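Local coordinates for protein drebrin (Homo sapiens, PDB 5Y1Z) that probably binds actin filaments through its cofilin-like ADF-homology domain, at residues Asp30-Tyr34 with Glu55-Phe60; Tyr19-Ile23 with Tyr67-Ser71. One frame throughout, in Å; residues are numbered along the deposited sequence.

Interaction 1: residues Asp30-Tyr34 with Glu55-Phe60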
loop_
_atom_site.group_PDB
_atom_site.type_symbol
_atom_site.label_atom_id
_atom_site.label_comp_id
_atom_site.label_asym_id
_atom_site.label_seq_id
_atom_site.Cartn_x
_atom_site.Cartn_y
_atom_site.Cartn_z
ATOM N N ASP A 30 -27.137 11.546 -0.125
ATOM C CA ASP A 30 -26.847 10.300 0.562
ATOM C C ASP A 30 -25.996 9.379 -0.294
ATOM O O ASP A 30 -25.823 8.206 0.070
ATOM C CB ASP A 30 -28.135 9.579 0.995
ATOM C CG ASP A 30 -29.066 9.235 -0.172
ATOM O OD1 ASP A 30 -28.766 9.565 -1.336
ATOM O OD2 ASP A 30 -30.125 8.625 0.093
ATOM N N TRP A 31 -25.443 9.870 -1.403
ATOM C CA TRP A 31 -24.465 9.041 -2.084
ATOM C C TRP A 31 -23.419 9.912 -2.754
ATOM O O TRP A 31 -23.682 11.057 -3.138
ATOM C CB TRP A 31 -25.108 8.100 -3.114
ATOM C CG TRP A 31 -25.759 8.780 -4.288
ATOM C CD1 TRP A 31 -27.077 9.090 -4.418
ATOM C CD2 TRP A 31 -25.125 9.211 -5.499
ATOM N NE1 TRP A 31 -27.310 9.704 -5.631
ATOM C CE2 TRP A 31 -26.130 9.789 -6.316
ATOM C CE3 TRP A 31 -23.806 9.179 -5.968
ATOM C CZ2 TRP A 31 -25.863 10.317 -7.579
ATOM C CZ3 TRP A 31 -23.535 9.709 -7.229
ATOM C CH2 TRP A 31 -24.566 10.271 -8.022
ATOM N N ALA A 32 -22.218 9.342 -2.865
ATOM C CA ALA A 32 -21.109 9.921 -3.601
ATOM C C ALA A 32 -20.467 8.812 -4.433
ATOM O O ALA A 32 -20.510 7.637 -4.069
ATOM C CB ALA A 32 -20.103 10.607 -2.658
ATOM N N LEU A 33 -19.948 9.184 -5.600
ATOM C CA LEU A 33 -19.415 8.237 -6.570
ATOM C C LEU A 33 -18.036 8.721 -6.992
ATOM O O LEU A 33 -17.905 9.820 -7.566
ATOM C CB LEU A 33 -20.348 8.126 -7.788
ATOM C CG LEU A 33 -19.841 7.247 -8.914
ATOM C CD1 LEU A 33 -19.760 5.809 -8.408
ATOM C CD2 LEU A 33 -20.764 7.385 -10.115
ATOM N N TYR A 34 -17.030 7.873 -6.784
ATOM C CA TYR A 34 -15.634 8.157 -7.124
ATOM C C TYR A 34 -15.097 7.196 -8.183
ATOM O O TYR A 34 -15.631 6.106 -8.395
ATOM C CB TYR A 34 -14.727 8.072 -5.885
ATOM C CG TYR A 34 -15.245 8.790 -4.660
ATOM C CD1 TYR A 34 -14.942 10.134 -4.460
ATOM C CD2 TYR A 34 -16.018 8.139 -3.700
ATOM C CE1 TYR A 34 -15.384 10.816 -3.360
ATOM C CE2 TYR A 34 -16.475 8.829 -2.575
ATOM C CZ TYR A 34 -16.145 10.173 -2.420
ATOM O OH TYR A 34 -16.564 10.910 -1.340
ATOM N N GLU A 55 -30.834 5.848 -7.337
ATOM C CA GLU A 55 -30.230 6.858 -8.188
ATOM C C GLU A 55 -28.780 6.518 -8.488
ATOM O O GLU A 55 -28.344 6.598 -9.639
ATOM C CB GLU A 55 -30.338 8.224 -7.521
ATOM C CG GLU A 55 -29.586 9.339 -8.222
ATOM C CD GLU A 55 -30.213 9.732 -9.555
ATOM O OE1 GLU A 55 -29.493 10.306 -10.400
ATOM O OE2 GLU A 55 -31.424 9.493 -9.749
ATOM N N LEU A 56 -28.022 6.112 -7.463
ATOM C CA LEU A 56 -26.597 5.890 -7.662
ATOM C C LEU A 56 -26.354 4.853 -8.757
ATOM O O LEU A 56 -25.542 5.082 -9.665
ATOM C CB LEU A 56 -25.946 5.472 -6.350
ATOM C CG LEU A 56 -24.561 4.805 -6.465
ATOM C CD1 LEU A 56 -23.476 5.770 -6.935
ATOM C CD2 LEU A 56 -24.202 4.204 -5.134
ATOM N N SER A 57 -27.131 3.766 -8.767
ATOM C CA SER A 57 -26.919 2.743 -9.794
ATOM C C SER A 57 -26.993 3.307 -11.218
ATOM O O SER A 57 -26.436 2.701 -12.138
ATOM C CB SER A 57 -27.917 1.617 -9.612
ATOM O OG SER A 57 -29.136 2.193 -9.234
ATOM N N GLY A 58 -27.636 4.462 -11.416
ATOM C CA GLY A 58 -27.725 5.076 -12.730
ATOM C C GLY A 58 -26.457 5.761 -13.236
ATOM O O GLY A 58 -26.416 6.161 -14.406
ATOM N N HIS A 59 -25.452 5.966 -12.382
ATOM C CA HIS A 59 -24.253 6.674 -12.791
ATOM C C HIS A 59 -23.063 5.777 -13.007
ATOM O O HIS A 59 -21.993 6.295 -13.327
ATOM C CB HIS A 59 -23.872 7.759 -11.762
ATOM C CG HIS A 59 -24.917 8.819 -11.605
ATOM N ND1 HIS A 59 -26.041 8.648 -10.824
ATOM C CD2 HIS A 59 -25.021 10.050 -12.151
ATOM C CE1 HIS A 59 -26.798 9.726 -10.906
ATOM N NE2 HIS A 59 -26.202 10.591 -11.704
ATOM N N PHE A 60 -23.216 4.457 -12.871
ATOM C CA PHE A 60 -22.075 3.563 -13.026
ATOM C C PHE A 60 -21.737 3.410 -14.502
ATOM O O PHE A 60 -22.633 3.296 -15.340
ATOM C CB PHE A 60 -22.355 2.197 -12.388
ATOM C CG PHE A 60 -22.349 2.204 -10.861
ATOM C CD1 PHE A 60 -21.197 2.470 -10.152
ATOM C CD2 PHE A 60 -23.515 1.938 -10.141
ATOM C CE1 PHE A 60 -21.182 2.469 -8.759
ATOM C CE2 PHE A 60 -23.520 1.946 -8.757
ATOM C CZ PHE A 60 -22.357 2.215 -8.060
#

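Interaction 2: residues Tyr19-Ile23 with Tyr67-Ser71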
loop_
_atom_site.group_PDB
_atom_site.type_symbol
_atom_site.label_atom_id
_atom_site.label_comp_id
_atom_site.label_asym_id
_atom_site.label_seq_id
_atom_site.Cartn_x
_atom_site.Cartn_y
_atom_site.Cartn_z
ATOM N N TYR A 19 -17.819 12.963 0.820
ATOM C CA TYR A 19 -18.047 11.963 1.854
ATOM C C TYR A 19 -18.658 12.584 3.106
ATOM O O TYR A 19 -19.574 12.013 3.722
ATOM C CB TYR A 19 -16.717 11.281 2.157
ATOM C CG TYR A 19 -16.601 10.598 3.490
ATOM C CD1 TYR A 19 -17.110 9.323 3.686
ATOM C CD2 TYR A 19 -15.940 11.214 4.535
ATOM C CE1 TYR A 19 -16.979 8.691 4.904
ATOM C CE2 TYR A 19 -15.788 10.593 5.747
ATOM C CZ TYR A 19 -16.308 9.330 5.935
ATOM O OH TYR A 19 -16.153 8.719 7.161
ATOM N N GLU A 20 -18.171 13.762 3.491
ATOM C CA GLU A 20 -18.728 14.460 4.639
ATOM C C GLU A 20 -20.189 14.815 4.393
ATOM O O GLU A 20 -21.017 14.705 5.303
ATOM C CB GLU A 20 -17.883 15.695 4.953
ATOM C CG GLU A 20 -18.427 16.566 6.061
ATOM C CD GLU A 20 -17.401 17.566 6.566
ATOM O OE1 GLU A 20 -16.972 18.444 5.773
ATOM O OE2 GLU A 20 -17.025 17.486 7.759
ATOM N N GLU A 21 -20.527 15.234 3.162
ATOM C CA GLU A 21 -21.933 15.475 2.826
ATOM C C GLU A 21 -22.770 14.218 3.011
ATOM O O GLU A 21 -23.904 14.283 3.500
ATOM C CB GLU A 21 -22.062 15.961 1.388
ATOM C CG GLU A 21 -22.182 17.443 1.248
ATOM C CD GLU A 21 -23.630 17.905 1.278
ATOM O OE1 GLU A 21 -24.423 17.447 0.413
ATOM O OE2 GLU A 21 -23.975 18.733 2.163
ATOM N N VAL A 22 -22.225 13.058 2.637
ATOM C CA VAL A 22 -22.989 11.824 2.803
ATOM C C VAL A 22 -23.156 11.469 4.281
ATOM O O VAL A 22 -24.213 10.974 4.690
ATOM C CB VAL A 22 -22.324 10.680 2.019
ATOM C CG1 VAL A 22 -22.934 9.355 2.413
ATOM C CG2 VAL A 22 -22.457 10.908 0.524
ATOM N N ILE A 23 -22.148 11.745 5.112
ATOM C CA ILE A 23 -22.235 11.373 6.525
ATOM C C ILE A 23 -23.209 12.280 7.272
ATOM O O ILE A 23 -23.898 11.842 8.199
ATOM C CB ILE A 23 -20.841 11.405 7.182
ATOM C CG1 ILE A 23 -19.871 10.470 6.477
ATOM C CG2 ILE A 23 -20.938 10.990 8.620
ATOM C CD1 ILE A 23 -20.366 9.055 6.378
ATOM N N TYR A 67 -16.152 3.561 -7.258
ATOM C CA TYR A 67 -16.470 3.261 -5.862
ATOM C C TYR A 67 -17.656 4.110 -5.426
ATOM O O TYR A 67 -17.589 5.344 -5.465
ATOM C CB TYR A 67 -15.248 3.492 -4.956
ATOM C CG TYR A 67 -14.062 2.669 -5.388
ATOM C CD1 TYR A 67 -14.051 1.290 -5.191
ATOM C CD2 TYR A 67 -12.976 3.248 -6.036
ATOM C CE1 TYR A 67 -12.996 0.508 -5.605
ATOM C CE2 TYR A 67 -11.901 2.469 -6.459
ATOM C CZ TYR A 67 -11.919 1.096 -6.240
ATOM O OH TYR A 67 -10.869 0.288 -6.655
ATOM N N GLY A 68 -18.737 3.450 -5.011
ATOM C CA GLY A 68 -19.941 4.156 -4.609
ATOM C C GLY A 68 -20.159 4.147 -3.113
ATOM O O GLY A 68 -20.203 3.090 -2.491
ATOM N N PHE A 69 -20.244 5.307 -2.500
ATOM C CA PHE A 69 -20.376 5.398 -1.056
ATOM C C PHE A 69 -21.767 5.941 -0.795
ATOM O O PHE A 69 -22.038 7.126 -1.034
ATOM C CB PHE A 69 -19.294 6.283 -0.443
ATOM C CG PHE A 69 -19.343 6.351 1.058
ATOM C CD1 PHE A 69 -18.751 5.373 1.833
ATOM C CD2 PHE A 69 -19.989 7.403 1.704
ATOM C CE1 PHE A 69 -18.790 5.460 3.237
ATOM C CE2 PHE A 69 -20.033 7.482 3.090
ATOM C CZ PHE A 69 -19.441 6.515 3.853
ATOM N N CYS A 70 -22.642 5.069 -0.316
ATOM C CA CYS A 70 -24.037 5.406 -0.128
ATOM C C CYS A 70 -24.458 5.175 1.321
ATOM O O CYS A 70 -24.190 4.115 1.902
ATOM C CB CYS A 70 -24.890 4.588 -1.086
ATOM S SG CYS A 70 -26.633 4.996 -1.021
ATOM N N SER A 71 -25.142 6.163 1.881
ATOM C CA SER A 71 -25.738 6.083 3.204
ATOM C C SER A 71 -27.143 5.520 3.090
ATOM O O SER A 71 -27.912 5.935 2.215
ATOM C CB SER A 71 -25.798 7.464 3.839
ATOM O OG SER A 71 -26.627 7.439 4.982
#

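Interaction 1: residues Asp30-Tyr34 with Glu55-Phe60
Trp-31 and Leu-33 reach from one face of the central sheet of this ADF-homology fold to meet Leu-56, His-59 and Phe-60, on the segment that begins in helix 52-56. The two strand residues stand on the same side of strand 31-36, with Ala-32 between them turned to the other side. Trp-31 carries most of the contact. Its CG sits between the backbone N and the carbonyl carbon (chi1 65°), and from there the indole spreads out beside the helix. Leu-56 lies over one face: its CB is 4.0 Å from the centroid of the five-membered ring, a CH-pi contact, while its CD1 reaches further along to Trp-31 CE3 at 3.6 Å. The far end of the indole meets the imidazole of His-59, with the two planes inclined at 41°, an oblique pairing; Trp-31 CH2 lies over the imidazole face, offset toward its rim. His-59 ND1 also makes a weak hydrogen bond to Glu-55 O, 3.3 Å long and bent, which may help set the turn of this ring. On the pyrrole side, Glu-55 CG comes obliquely to Trp-31 NE1 at 3.5 Å, yet the indole N-H is spent elsewhere, on the backbone oxygen of Glu-50. Cys-70 of the neighbouring strand touches both Trp-31 and Leu-56, so the apolar layer continues across the sheet. Two residues on from Trp-31, Leu-33 has its CG swung away from its own nitrogen (chi1 176°), and its two methyls part company. CD2 packs on His-59 CB at 3.5 Å, and CD1 approaches the Phe-60 ring obliquely, with CE1 of that ring 3.6 Å away.

Interaction 2: residues Tyr19-Ile23 with Tyr67-Ser71
Phe-69 meets Tyr-19, Val-22 and Ile-23 in the layer between helix 12-23 and the central sheet, one of the helix-on-sheet interfaces of the ADF-homology fold. The helix segment runs nearly along strand 67-71, their directions differing by 22° and their axes approaching to 8.6 Å. Tyr-19, and Val-22 and Ile-23 about one helical turn later, all reach the same ring. Phe-69 is directed toward the helix with its ring carbon CG extended away from the backbone N (chi1 -177°), which carries the ring out from the strand to the helix residues. Tyr-19 comes in over one face of it, with its CD1 3.5 Å from Phe-69 CE2. The planes are inclined at 58°, an oblique pairing, and it is the CD1-CE1 edge of Tyr-19 that meets Phe-69. The phenol hydroxyl of Tyr-19 is hydrogen-bonded to the backbone oxygen of Gln-112. Val-22 approaches the same ring obliquely through CG1, which lies 3.5 Å from Phe-69 CE2. Ile-23 has a different aspect: its side chain stands roughly at a right angle to Phe-69 and puts CD1 at the ring's edge, near the plane, while its CG1 lies over a face of Tyr-19 within the helix. Tyr-82 of the next strand joins the cluster, its ring nearly parallel to that of Phe-69 and its side chain touching Ile-23. Toward the end of the helix Val-22 CG1 serves a second neighbour, packing on Ser-71 CB at 3.7 Å.

From the N terminus, helix 12-23 supplies the first half of interaction 2, and the chain then enters strand 31-36, where interaction 1 begins. After strand 43-49 it reaches helix 52-56, and residues 55-60 close the smaller loop of interaction 1. Strand 65-72 follows, and its return to helix 12-23 closes the larger loop, which encloses the smaller one entirely. The strands of the two contacts are antiparallel neighbours, probably hydrogen-bonded from Ser-71 N to Asp-30 O and from Phe-69 N to Ala-32 O. Interaction 1 thus brings helix 52-56 to one face of the sheet, and interaction 2 holds helix 12-23 against the opposite face.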